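Local coordinates for ammonium transporter (Kuenenia stuttgartiensis, PDB 6EU6), which probably senses ammonium at the membrane, as the transporter-like part of an ammonium sensor histidine kinase that relays the signal across it, at residues Thr51-Leu56 / Gly127-Val132; Gly113-Arg118 / Ala180-Val185; Gly120-Ile125 / Lys384-Arg389; Gly186-Lys191 / Lys315-Val320. All coordinates share one frame; numbering follows the deposited sequence.

Contact 1 (Thr51-Leu56 / Gly127-Val132)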
# COMPACT_ATOMS: atom_id res chain seq x y z
N THR A 51 0.59 8.16 -15.86
CA THR A 51 1.34 8.67 -14.77
C THR A 51 2.69 9.25 -15.29
O THR A 51 3.17 10.30 -14.82
CB THR A 51 1.58 7.52 -13.76
OG1 THR A 51 0.33 6.99 -13.31
CG2 THR A 51 2.35 8.04 -12.61
N LEU A 52 3.30 8.55 -16.27
CA LEU A 52 4.56 9.06 -16.87
C LEU A 52 4.34 10.51 -17.46
O LEU A 52 5.12 11.42 -17.15
CB LEU A 52 5.09 8.16 -17.98
CG LEU A 52 5.10 6.63 -17.64
CD1 LEU A 52 5.54 5.84 -18.81
CD2 LEU A 52 6.03 6.40 -16.49
N ILE A 53 3.28 10.63 -18.27
CA ILE A 53 2.95 11.84 -19.04
C ILE A 53 2.56 13.00 -18.14
O ILE A 53 3.09 14.12 -18.27
CB ILE A 53 1.83 11.58 -20.05
CG1 ILE A 53 2.16 10.46 -21.06
CG2 ILE A 53 1.53 12.84 -20.87
CD1 ILE A 53 3.47 10.63 -21.80
N SER A 54 1.69 12.72 -17.18
CA SER A 54 1.19 13.74 -16.29
C SER A 54 2.33 14.31 -15.46
O SER A 54 2.42 15.50 -15.24
CB SER A 54 -0.02 13.22 -15.48
OG SER A 54 0.33 12.21 -14.56
N SER A 55 3.27 13.45 -15.04
CA SER A 55 4.40 13.93 -14.23
C SER A 55 5.23 14.90 -15.06
O SER A 55 5.62 15.93 -14.57
CB SER A 55 5.32 12.78 -13.83
OG SER A 55 4.74 11.87 -12.89
N LEU A 56 5.57 14.53 -16.26
CA LEU A 56 6.47 15.39 -17.03
C LEU A 56 5.79 16.69 -17.52
O LEU A 56 6.38 17.75 -17.51
CB LEU A 56 7.05 14.65 -18.24
CG LEU A 56 8.01 13.50 -17.95
CD1 LEU A 56 8.46 12.93 -19.27
CD2 LEU A 56 9.19 13.99 -17.21
N GLY A 127 -4.92 13.10 -24.72
CA GLY A 127 -5.87 13.62 -23.73
C GLY A 127 -5.21 13.96 -22.42
O GLY A 127 -5.43 15.02 -21.83
N THR A 128 -4.35 13.05 -21.94
CA THR A 128 -3.59 13.29 -20.77
C THR A 128 -2.73 14.50 -20.86
O THR A 128 -2.68 15.34 -19.97
CB THR A 128 -2.65 12.06 -20.44
OG1 THR A 128 -3.44 10.86 -20.35
CG2 THR A 128 -1.88 12.31 -19.12
N ALA A 129 -2.02 14.63 -21.95
CA ALA A 129 -1.13 15.76 -22.07
C ALA A 129 -1.92 17.06 -22.07
O ALA A 129 -1.52 18.06 -21.44
CB ALA A 129 -0.36 15.63 -23.39
N PHE A 130 -3.07 17.04 -22.76
CA PHE A 130 -3.88 18.25 -22.89
C PHE A 130 -4.51 18.70 -21.56
O PHE A 130 -4.46 19.88 -21.18
CB PHE A 130 -4.88 18.12 -24.01
CG PHE A 130 -5.66 19.40 -24.29
CD1 PHE A 130 -5.09 20.46 -25.03
CD2 PHE A 130 -7.01 19.54 -23.89
CE1 PHE A 130 -5.83 21.61 -25.29
CE2 PHE A 130 -7.70 20.72 -24.15
CZ PHE A 130 -7.12 21.74 -24.86
N ILE A 131 -5.07 17.75 -20.80
CA ILE A 131 -5.67 18.11 -19.54
C ILE A 131 -4.64 18.64 -18.57
O ILE A 131 -4.92 19.62 -17.86
CB ILE A 131 -6.60 17.02 -18.97
CG1 ILE A 131 -7.43 17.62 -17.80
CG2 ILE A 131 -5.80 15.82 -18.49
CD1 ILE A 131 -8.38 16.67 -17.14
N VAL A 132 -3.42 18.06 -18.58
CA VAL A 132 -2.43 18.43 -17.63
C VAL A 132 -1.72 19.78 -17.95
O VAL A 132 -1.26 20.49 -17.03
CB VAL A 132 -1.41 17.31 -17.42
CG1 VAL A 132 -0.37 17.72 -16.39
CG2 VAL A 132 -2.10 16.03 -16.83

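Contact 2 (Gly113-Arg118 / Ala180-Val185)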
# COMPACT_ATOMS: atom_id res chain seq x y z
N GLY A 113 -10.66 5.49 -17.58
CA GLY A 113 -11.74 4.56 -17.32
C GLY A 113 -13.00 4.91 -18.08
O GLY A 113 -13.81 4.03 -18.38
N ALA A 114 -13.21 6.18 -18.36
CA ALA A 114 -14.41 6.62 -19.09
C ALA A 114 -14.36 6.19 -20.56
O ALA A 114 -15.38 5.81 -21.15
CB ALA A 114 -14.54 8.09 -18.97
N ILE A 115 -13.17 6.16 -21.15
CA ILE A 115 -13.05 5.72 -22.57
C ILE A 115 -12.39 4.35 -22.79
O ILE A 115 -12.01 3.96 -23.91
CB ILE A 115 -12.37 6.80 -23.42
CG1 ILE A 115 -10.99 7.08 -22.93
CG2 ILE A 115 -13.25 8.07 -23.38
CD1 ILE A 115 -10.19 8.02 -23.83
N ALA A 116 -12.31 3.58 -21.72
CA ALA A 116 -11.75 2.25 -21.81
C ALA A 116 -12.50 1.34 -22.80
O ALA A 116 -13.74 1.49 -23.05
CB ALA A 116 -11.74 1.59 -20.45
N GLU A 117 -11.76 0.36 -23.32
CA GLU A 117 -12.36 -0.77 -24.10
C GLU A 117 -12.58 -0.48 -25.59
O GLU A 117 -12.62 -1.44 -26.34
CB GLU A 117 -13.68 -1.36 -23.47
CG GLU A 117 -13.59 -1.53 -21.95
CD GLU A 117 -14.17 -2.84 -21.48
OE1 GLU A 117 -13.44 -3.77 -21.11
OE2 GLU A 117 -15.39 -2.93 -21.48
N ARG A 118 -12.62 0.78 -26.00
CA ARG A 118 -12.88 1.08 -27.41
C ARG A 118 -12.19 2.30 -27.96
O ARG A 118 -12.17 2.50 -29.16
CB ARG A 118 -14.37 1.10 -27.69
CG ARG A 118 -15.10 2.42 -27.34
CD ARG A 118 -15.19 2.67 -25.83
NE ARG A 118 -16.16 3.73 -25.51
CZ ARG A 118 -16.42 4.23 -24.32
NH1 ARG A 118 -15.83 3.72 -23.24
NH2 ARG A 118 -17.28 5.21 -24.18
N ALA A 180 -16.63 14.46 -22.04
CA ALA A 180 -16.43 14.81 -23.42
C ALA A 180 -15.77 13.71 -24.20
O ALA A 180 -16.12 13.41 -25.36
CB ALA A 180 -15.60 16.09 -23.54
N ALA A 181 -14.72 13.15 -23.62
CA ALA A 181 -14.03 12.06 -24.32
C ALA A 181 -14.98 10.83 -24.56
O ALA A 181 -15.00 10.26 -25.68
CB ALA A 181 -12.77 11.66 -23.55
N ALA A 182 -15.81 10.46 -23.57
CA ALA A 182 -16.68 9.34 -23.74
C ALA A 182 -17.72 9.61 -24.87
O ALA A 182 -18.14 8.69 -25.60
CB ALA A 182 -17.42 9.03 -22.45
N ILE A 183 -18.14 10.84 -24.96
CA ILE A 183 -19.10 11.25 -25.98
C ILE A 183 -18.49 11.17 -27.37
O ILE A 183 -19.05 10.59 -28.25
CB ILE A 183 -19.63 12.69 -25.74
CG1 ILE A 183 -20.66 12.64 -24.63
CG2 ILE A 183 -20.40 13.22 -26.97
CD1 ILE A 183 -21.05 14.02 -24.11
N MET A 184 -17.33 11.76 -27.54
CA MET A 184 -16.69 11.77 -28.82
C MET A 184 -16.21 10.40 -29.23
O MET A 184 -16.19 10.11 -30.42
CB MET A 184 -15.55 12.80 -28.76
CG MET A 184 -16.06 14.23 -28.57
SD MET A 184 -17.15 14.65 -30.00
CE MET A 184 -15.95 14.42 -31.28
N VAL A 185 -15.82 9.52 -28.30
CA VAL A 185 -15.43 8.15 -28.68
C VAL A 185 -16.69 7.29 -29.08
O VAL A 185 -16.66 6.44 -29.97
CB VAL A 185 -14.66 7.49 -27.52
CG1 VAL A 185 -14.53 6.00 -27.72
CG2 VAL A 185 -13.32 8.15 -27.32
O HOH W 1 -20.13 6.80 -24.93

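Contact 3 (Gly120-Ile125 / Lys384-Arg389). With LMT (dodecyl-beta-D-maltoside), chain E.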
# COMPACT_ATOMS: atom_id res chain seq x y z
N GLY A 120 -8.71 4.27 -28.85
CA GLY A 120 -7.33 3.93 -29.16
C GLY A 120 -6.36 4.61 -28.26
O GLY A 120 -6.72 5.54 -27.48
N PHE A 121 -5.11 4.15 -28.34
CA PHE A 121 -4.03 4.70 -27.51
C PHE A 121 -3.80 6.22 -27.61
O PHE A 121 -3.69 6.93 -26.62
CB PHE A 121 -2.75 3.99 -27.84
CG PHE A 121 -1.68 4.24 -26.85
CD1 PHE A 121 -1.82 3.83 -25.55
CD2 PHE A 121 -0.49 4.86 -27.23
CE1 PHE A 121 -0.80 4.03 -24.61
CE2 PHE A 121 0.51 5.08 -26.32
CZ PHE A 121 0.37 4.64 -25.00
N ILE A 122 -3.80 6.75 -28.81
CA ILE A 122 -3.44 8.15 -28.98
C ILE A 122 -4.41 9.12 -28.29
O ILE A 122 -3.99 10.08 -27.65
CB ILE A 122 -3.29 8.50 -30.50
CG1 ILE A 122 -2.05 7.81 -31.13
CG2 ILE A 122 -3.25 10.01 -30.71
CD1 ILE A 122 -0.78 7.93 -30.34
N PRO A 123 -5.70 8.90 -28.44
CA PRO A 123 -6.65 9.75 -27.67
C PRO A 123 -6.36 9.75 -26.16
O PRO A 123 -6.57 10.75 -25.47
CB PRO A 123 -8.03 9.11 -27.99
CG PRO A 123 -7.83 8.39 -29.29
CD PRO A 123 -6.39 8.03 -29.42
N ASN A 124 -5.90 8.63 -25.62
CA ASN A 124 -5.59 8.58 -24.21
C ASN A 124 -4.37 9.43 -23.88
O ASN A 124 -4.43 10.34 -23.06
CB ASN A 124 -5.38 7.16 -23.77
CG ASN A 124 -6.70 6.43 -23.57
OD1 ASN A 124 -7.24 6.41 -22.49
ND2 ASN A 124 -7.24 5.88 -24.64
N ILE A 125 -3.23 9.13 -24.51
CA ILE A 125 -2.03 9.85 -24.18
C ILE A 125 -2.14 11.34 -24.55
O ILE A 125 -1.66 12.20 -23.80
CB ILE A 125 -0.79 9.25 -24.78
CG1 ILE A 125 -0.89 9.20 -26.29
CG2 ILE A 125 -0.62 7.85 -24.26
CD1 ILE A 125 0.42 8.75 -26.91
N LYS A 384 -10.29 14.85 -36.24
CA LYS A 384 -10.04 15.27 -37.59
C LYS A 384 -8.73 14.75 -38.11
O LYS A 384 -8.57 14.64 -39.31
CB LYS A 384 -10.13 16.81 -37.75
CG LYS A 384 -11.58 17.26 -37.79
CD LYS A 384 -11.82 18.74 -37.55
CE LYS A 384 -13.33 18.98 -37.51
NZ LYS A 384 -13.70 20.39 -37.23
N VAL A 385 -7.79 14.40 -37.25
CA VAL A 385 -6.53 13.84 -37.72
C VAL A 385 -6.21 12.40 -37.28
O VAL A 385 -5.25 11.80 -37.78
CB VAL A 385 -5.36 14.75 -37.36
CG1 VAL A 385 -5.67 16.18 -37.83
CG2 VAL A 385 -5.02 14.71 -35.89
N LYS A 386 -6.97 11.84 -36.34
CA LYS A 386 -6.77 10.46 -35.89
C LYS A 386 -8.08 9.99 -35.33
O LYS A 386 -8.63 10.66 -34.43
CB LYS A 386 -5.67 10.35 -34.85
CG LYS A 386 -5.26 8.91 -34.52
CD LYS A 386 -4.11 8.43 -35.42
CE LYS A 386 -4.37 7.06 -36.05
NZ LYS A 386 -5.48 7.04 -37.06
N ARG A 387 -8.61 8.89 -35.87
CA ARG A 387 -9.84 8.29 -35.36
C ARG A 387 -9.67 7.93 -33.84
O ARG A 387 -8.61 7.54 -33.37
CB ARG A 387 -10.30 7.08 -36.20
CG ARG A 387 -11.25 7.43 -37.37
CD ARG A 387 -12.47 8.31 -37.04
NE ARG A 387 -13.50 7.65 -36.19
CZ ARG A 387 -13.80 7.95 -34.91
NH1 ARG A 387 -13.21 8.92 -34.27
NH2 ARG A 387 -14.73 7.30 -34.27
N LEU A 388 -10.75 8.16 -33.11
CA LEU A 388 -10.72 8.10 -31.66
C LEU A 388 -10.93 6.68 -31.21
O LEU A 388 -10.48 6.35 -30.09
CB LEU A 388 -11.81 9.03 -31.04
CG LEU A 388 -11.73 10.50 -31.38
CD1 LEU A 388 -12.82 11.28 -30.69
CD2 LEU A 388 -10.32 11.08 -31.13
N ARG A 389 -11.69 5.90 -32.00
CA ARG A 389 -11.92 4.51 -31.64
C ARG A 389 -11.06 3.53 -32.37
O ARG A 389 -10.55 3.80 -33.46
CB ARG A 389 -13.30 4.02 -31.93
CG ARG A 389 -14.41 4.88 -31.64
CD ARG A 389 -15.65 4.25 -32.23
NE ARG A 389 -16.07 2.98 -31.62
CZ ARG A 389 -17.01 2.81 -30.70
NH1 ARG A 389 -17.66 3.84 -30.12
NH2 ARG A 389 -17.33 1.60 -30.33
C1B LMT E . -6.15 2.28 -32.94
C2B LMT E . -6.47 0.92 -33.64
C3B LMT E . -6.37 1.07 -35.15
C4B LMT E . -7.37 2.13 -35.51
C5B LMT E . -7.00 3.46 -34.90
C6B LMT E . -7.99 4.53 -35.41
O1B LMT E . -4.82 2.67 -33.23
O2B LMT E . -5.54 -0.11 -33.27
O3B LMT E . -6.72 -0.10 -35.91
O4' LMT E . -7.44 2.27 -36.93
O5B LMT E . -6.98 3.33 -33.45
O6B LMT E . -9.33 4.01 -35.73
C1' LMT E . -1.15 3.35 -31.50
C2' LMT E . -1.98 2.21 -31.06
C3' LMT E . -3.03 1.88 -32.02
C4' LMT E . -3.94 3.02 -32.17
C5' LMT E . -3.10 4.28 -32.48
C6' LMT E . -3.99 5.51 -32.49
O1' LMT E . -0.13 3.59 -30.56
O2' LMT E . -1.19 1.05 -31.00
O3' LMT E . -3.83 0.80 -31.59
O5' LMT E . -2.01 4.47 -31.59
O6' LMT E . -4.87 5.63 -31.35
C1 LMT E . 0.74 4.69 -30.95
C2 LMT E . 1.94 4.78 -30.00
C3 LMT E . 2.78 6.04 -30.19
C4 LMT E . 4.00 6.10 -29.23
C5 LMT E . 3.89 7.21 -28.17
C6 LMT E . 5.15 8.03 -27.88
C7 LMT E . 4.99 8.75 -26.53
C8 LMT E . 5.22 10.26 -26.57
C9 LMT E . 5.04 10.97 -25.20
C10 LMT E . 5.64 12.43 -25.16
C11 LMT E . 4.85 13.55 -24.40
C12 LMT E . 5.46 14.12 -23.10

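Contact 4 (Gly186-Lys191 / Lys315-Val320). With ZDM (nonyl 4-O-alpha-D-glucopyranosyl-beta-D-glucopyranoside), chain D.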
# COMPACT_ATOMS: atom_id res chain seq x y z
N GLY A 186 -17.76 7.50 -28.35
CA GLY A 186 -18.99 6.80 -28.55
C GLY A 186 -19.06 5.58 -27.68
O GLY A 186 -18.06 5.16 -27.10
N PRO A 187 -20.23 4.95 -27.63
CA PRO A 187 -20.37 3.77 -26.76
C PRO A 187 -19.67 2.53 -27.23
O PRO A 187 -19.28 2.39 -28.40
CB PRO A 187 -21.90 3.50 -26.74
CG PRO A 187 -22.52 4.66 -27.52
CD PRO A 187 -21.45 5.24 -28.39
N ARG A 188 -19.48 1.62 -26.31
CA ARG A 188 -18.93 0.34 -26.70
C ARG A 188 -19.96 -0.31 -27.67
O ARG A 188 -21.18 -0.16 -27.52
CB ARG A 188 -18.67 -0.53 -25.46
CG ARG A 188 -17.52 -0.04 -24.57
CD ARG A 188 -17.40 -0.82 -23.28
NE ARG A 188 -18.48 -0.38 -22.38
CZ ARG A 188 -18.65 -0.82 -21.13
NH1 ARG A 188 -17.78 -1.65 -20.55
NH2 ARG A 188 -19.62 -0.32 -20.45
N ILE A 189 -19.45 -1.03 -28.65
CA ILE A 189 -20.29 -1.71 -29.60
C ILE A 189 -21.46 -2.49 -29.04
O ILE A 189 -22.57 -2.38 -29.55
CB ILE A 189 -19.53 -2.66 -30.56
CG1 ILE A 189 -18.88 -3.78 -29.79
CG2 ILE A 189 -18.60 -1.85 -31.45
CD1 ILE A 189 -17.88 -4.60 -30.55
N ASP A 190 -21.30 -3.32 -28.05
CA ASP A 190 -22.57 -4.03 -27.66
C ASP A 190 -23.20 -3.42 -26.43
O ASP A 190 -23.85 -4.13 -25.68
CB ASP A 190 -22.22 -5.47 -27.37
CG ASP A 190 -20.85 -5.58 -26.68
OD1 ASP A 190 -20.29 -4.49 -26.29
OD2 ASP A 190 -20.32 -6.73 -26.63
N LYS A 191 -23.03 -2.11 -26.18
CA LYS A 191 -23.54 -1.59 -24.92
C LYS A 191 -25.09 -1.48 -24.95
O LYS A 191 -25.77 -1.77 -23.96
CB LYS A 191 -22.92 -0.20 -24.64
CG LYS A 191 -23.53 0.54 -23.44
CD LYS A 191 -23.38 -0.27 -22.15
CE LYS A 191 -24.08 0.43 -21.00
NZ LYS A 191 -23.94 -0.33 -19.73
N LYS A 315 -27.28 8.16 -22.50
CA LYS A 315 -26.61 7.17 -23.33
C LYS A 315 -25.14 7.46 -23.58
O LYS A 315 -24.59 7.33 -24.73
CB LYS A 315 -27.43 6.90 -24.60
CG LYS A 315 -28.69 6.12 -24.21
CD LYS A 315 -29.09 5.08 -25.20
CE LYS A 315 -30.12 4.11 -24.65
NZ LYS A 315 -31.17 4.72 -23.81
N ILE A 316 -24.50 7.92 -22.50
CA ILE A 316 -23.02 8.01 -22.48
C ILE A 316 -22.49 6.75 -21.83
O ILE A 316 -22.95 6.38 -20.72
CB ILE A 316 -22.52 9.26 -21.78
CG1 ILE A 316 -23.12 10.48 -22.48
CG2 ILE A 316 -20.97 9.33 -21.78
CD1 ILE A 316 -22.97 11.77 -21.71
N ASP A 317 -21.64 6.04 -22.55
CA ASP A 317 -21.12 4.77 -22.04
C ASP A 317 -19.79 4.99 -21.26
O ASP A 317 -18.72 5.28 -21.85
CB ASP A 317 -20.92 3.78 -23.16
CG ASP A 317 -20.52 2.37 -22.65
OD1 ASP A 317 -20.69 1.98 -21.47
OD2 ASP A 317 -20.02 1.61 -23.47
N ASP A 318 -19.88 4.79 -19.94
CA ASP A 318 -18.77 5.12 -18.98
C ASP A 318 -18.49 3.86 -18.18
O ASP A 318 -19.22 3.53 -17.21
CB ASP A 318 -19.27 6.20 -18.09
CG ASP A 318 -18.25 6.65 -17.04
OD1 ASP A 318 -17.15 6.03 -16.85
OD2 ASP A 318 -18.68 7.63 -16.37
N PRO A 319 -17.56 3.06 -18.66
CA PRO A 319 -17.37 1.71 -18.10
C PRO A 319 -17.07 1.67 -16.59
O PRO A 319 -17.36 0.69 -15.97
CB PRO A 319 -16.15 1.20 -18.88
CG PRO A 319 -16.22 1.95 -20.19
CD PRO A 319 -16.62 3.33 -19.79
N VAL A 320 -16.55 2.75 -15.99
CA VAL A 320 -16.24 2.77 -14.56
C VAL A 320 -17.08 3.74 -13.76
O VAL A 320 -16.79 3.97 -12.63
CB VAL A 320 -14.75 3.08 -14.29
CG1 VAL A 320 -13.83 2.12 -15.06
CG2 VAL A 320 -14.43 4.51 -14.59
C1 ZDM D . -27.27 10.92 -27.37
O1 ZDM D . -27.09 5.50 -29.56
C2 ZDM D . -27.96 9.62 -27.84
O2 ZDM D . -29.78 3.22 -28.39
C3 ZDM D . -27.11 8.38 -28.24
O3 ZDM D . -30.13 7.71 -29.98
C4 ZDM D . -25.61 8.59 -27.99
O4 ZDM D . -31.19 5.48 -28.69
C5 ZDM D . -29.38 6.49 -30.09
O5 ZDM D . -25.28 9.91 -28.39
C6 ZDM D . -25.74 11.04 -27.66
O6 ZDM D . -25.58 3.18 -29.53
C7 ZDM D . -29.79 5.54 -28.97
O7 ZDM D . -27.34 7.98 -29.61
C8 ZDM D . -29.21 4.18 -29.30
C9 ZDM D . -27.68 4.26 -29.16
C10 ZDM D . -27.91 6.68 -29.78
C11 ZDM D . -26.94 3.21 -29.98
O16 ZDM D . -24.71 11.29 -26.68
C18 ZDM D . -24.85 12.03 -25.46
C19 ZDM D . -25.31 13.46 -25.66
C22 ZDM D . -24.60 14.43 -24.73
C25 ZDM D . -25.53 15.04 -23.70
C28 ZDM D . -24.79 15.84 -22.61
C31 ZDM D . -24.61 17.31 -22.96
C34 ZDM D . -24.48 18.19 -21.74
O49 ZDM D . -27.73 11.19 -26.03
O55 ZDM D . -28.75 10.04 -28.94
C57 ZDM D . -24.73 7.65 -28.83
O61 ZDM D . -24.97 6.30 -28.42
O HOH W 2 -17.93 -1.68 -17.76
O HOH W 3 -21.98 2.18 -19.14

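Contact 1 (Thr51-Leu56 / Gly127-Val132)
T128 lays its methyl CG2 obliquely over the root of I53, 3.9 Å from I53 CG2, and reaches towards the CB of S54 beside it. That methyl stands anti to the backbone N of T128, which leaves OG1 beside the N (chi1 -56°) and turned back along its own helix to the carbonyl of N124. I53 CG2 also faces CB of A129, at 4.2 Å, while the CG1 branch of I53 leads off to the alkyl chain of a bound dodecyl maltoside, probably on the lipid-facing side. One turn further on, V132 straddles S54: its CG2 packs on S54 CB at 3.7 Å, and its CG1 meets S54 O at the same distance. Helices 40-67 and 121-144 of the ammonium transporter helical bundle meet here, their short segments crossing at -29° with axes 9.0 Å apart. S54 OG, held between its backbone N and carbonyl carbon, bonds to S105 OG on helix 93-114 and to D50 O, so this buried hydroxyl is satisfied away from V132. The other flank of helix 40-67 faces the second subunit, where S55 OG bonds N243 of that subunit.

Contact 2 (Gly113-Arg118 / Ala180-Val185)
A114 begins the contact, its carbonyl O lying 4.0 Å from CB of A182 at the place where the chain leaving helix 93-114 passes the last turns of helix 167-185. These are two membrane-spanning helices of the ammonium transporter fold, and the alanines at 181 and 182 let the passing chain come close. I115 follows, pointing at the helix. With CG1 set between its backbone N and carbonyl carbon (chi1 61°), CG2 is left to press on the helix backbone, 3.5 Å from both A181 C and A182 N. The same methyl touches A181 CB at 3.6 Å and V185 CG2 at 3.9 Å. After A116 and E117 the chain reaches R118. Its side chain, bent at chi2, crosses V185 so that CG1 of V185 sits 3.6 Å from R118 NE. The guanidinium works as a gathering point for carbonyls. NH1 donates to A114 O, tilted from the guanidinium plane, and more directly to A116 O, which lies in that plane (N-H...O 166°). NE donates to G186 O and NH2 to D317 O. A114 O and G186 O, at or just past the C-terminal ends of helices, may help to stabilise this buried charge. R118 NH2 also makes a weak 3.3 Å bond to water 1, which donates in turn to A182 O at 2.8 Å.

Contact 3 (Gly120-Ile125 / Lys384-Arg389)
Beside the touch of P123 on L388, each segment covers a flat group of its own: I125 CG2 lies over one face of the F121 ring, 3.4 Å from the plane and displaced from the ring centre, and R389 N sits off-centre in the same way over one face of the R387 guanidinium. The carboxamide of N124 turns its edge to G120 O, which lies in the amide plane although ND2 stands above the plane of that carbonyl; ND2 also bonds S119 OG. Between the segments, G120 N donates to L388 O at 3.0 Å in a nearly straight bond (165°). The same carbonyl oxygen is covered by P123, whose CG lies 3.4 Å away and then meets L388 CD2 at 4.1 Å. Further out, the touch of I122 CG2 on K386 CG is looser. The chain that leaves the last long helix of the transporter bundle, 353-385, is thus pinned beside the start of helix 121-144, at the probably cytoplasmic end of the membrane domain. A dodecyl maltoside headgroup spans both segments. I122 N, in the first turn of the helix, donates to its O6' at 3.0 Å, and its O6B donates to R389 O at 2.6 Å. I122 and K386 line the sugar from the two sides of the contact, while the R389 guanidinium turns inward to E395 and to the carbonyls of V185 and P187.

Contact 4 (Gly186-Lys191 / Lys315-Val320)
R188 grips D317 side-on: NE donates to OD2 and NH2 to OD1, both at 2.7 Å, forming a two-pronged salt bridge. The NE bond is almost straight (170°) and lies in the guanidinium plane, yet the two flat groups remain 32° apart, so the pair is slightly twisted. R188 N adds a third bond, 2.9 Å long, to D317 OD2 on its anti lone pair, so that one residue holds the carboxylate by backbone and side chain together. The bend of R188 at chi3 (-76°) brings the guanidinium round to the acid. P319 covers one guanidinium face, its CG 3.8 Å above the centre. NH1 goes on to a salt bridge with E117 and to water 2. K191 slants across the carboxylate, its CD 3.6 Å from D317 OD1; its NZ belongs to a salt bridge with E311, and water 3 donates to D317 OD1 at 2.7 Å. P187 packs CB to CB with D317 at 3.7 Å and, with K315 and I316, borders the bound nonyl maltoside. Two loops, one following helix 167-185 and the other preceding helix 322-340, are joined in this way by a buried bidentate arginine-aspartate salt bridge beside the detergent pocket.

Contact 1 is a buried helix-to-helix seam made of methyl groups, while contacts 2, 3 and 4 gather where helices give way to loops. Contacts 1 and 3 share helix 121-144 at successive turns. Contact 2 is also buried, yet it already mixes apolar packing with a charged group, and its centre lies about 8 Å from that of contact 4. R118 ties contact 2 to the loops of contact 4. Contacts 3 and 4 are only partly buried and each borders a detergent headgroup; contact 3 is joined by a single backbone bond and proline packing, contact 4 by one bidentate ion pair. R389 of contact 3 reaches into both contact 2 and contact 4.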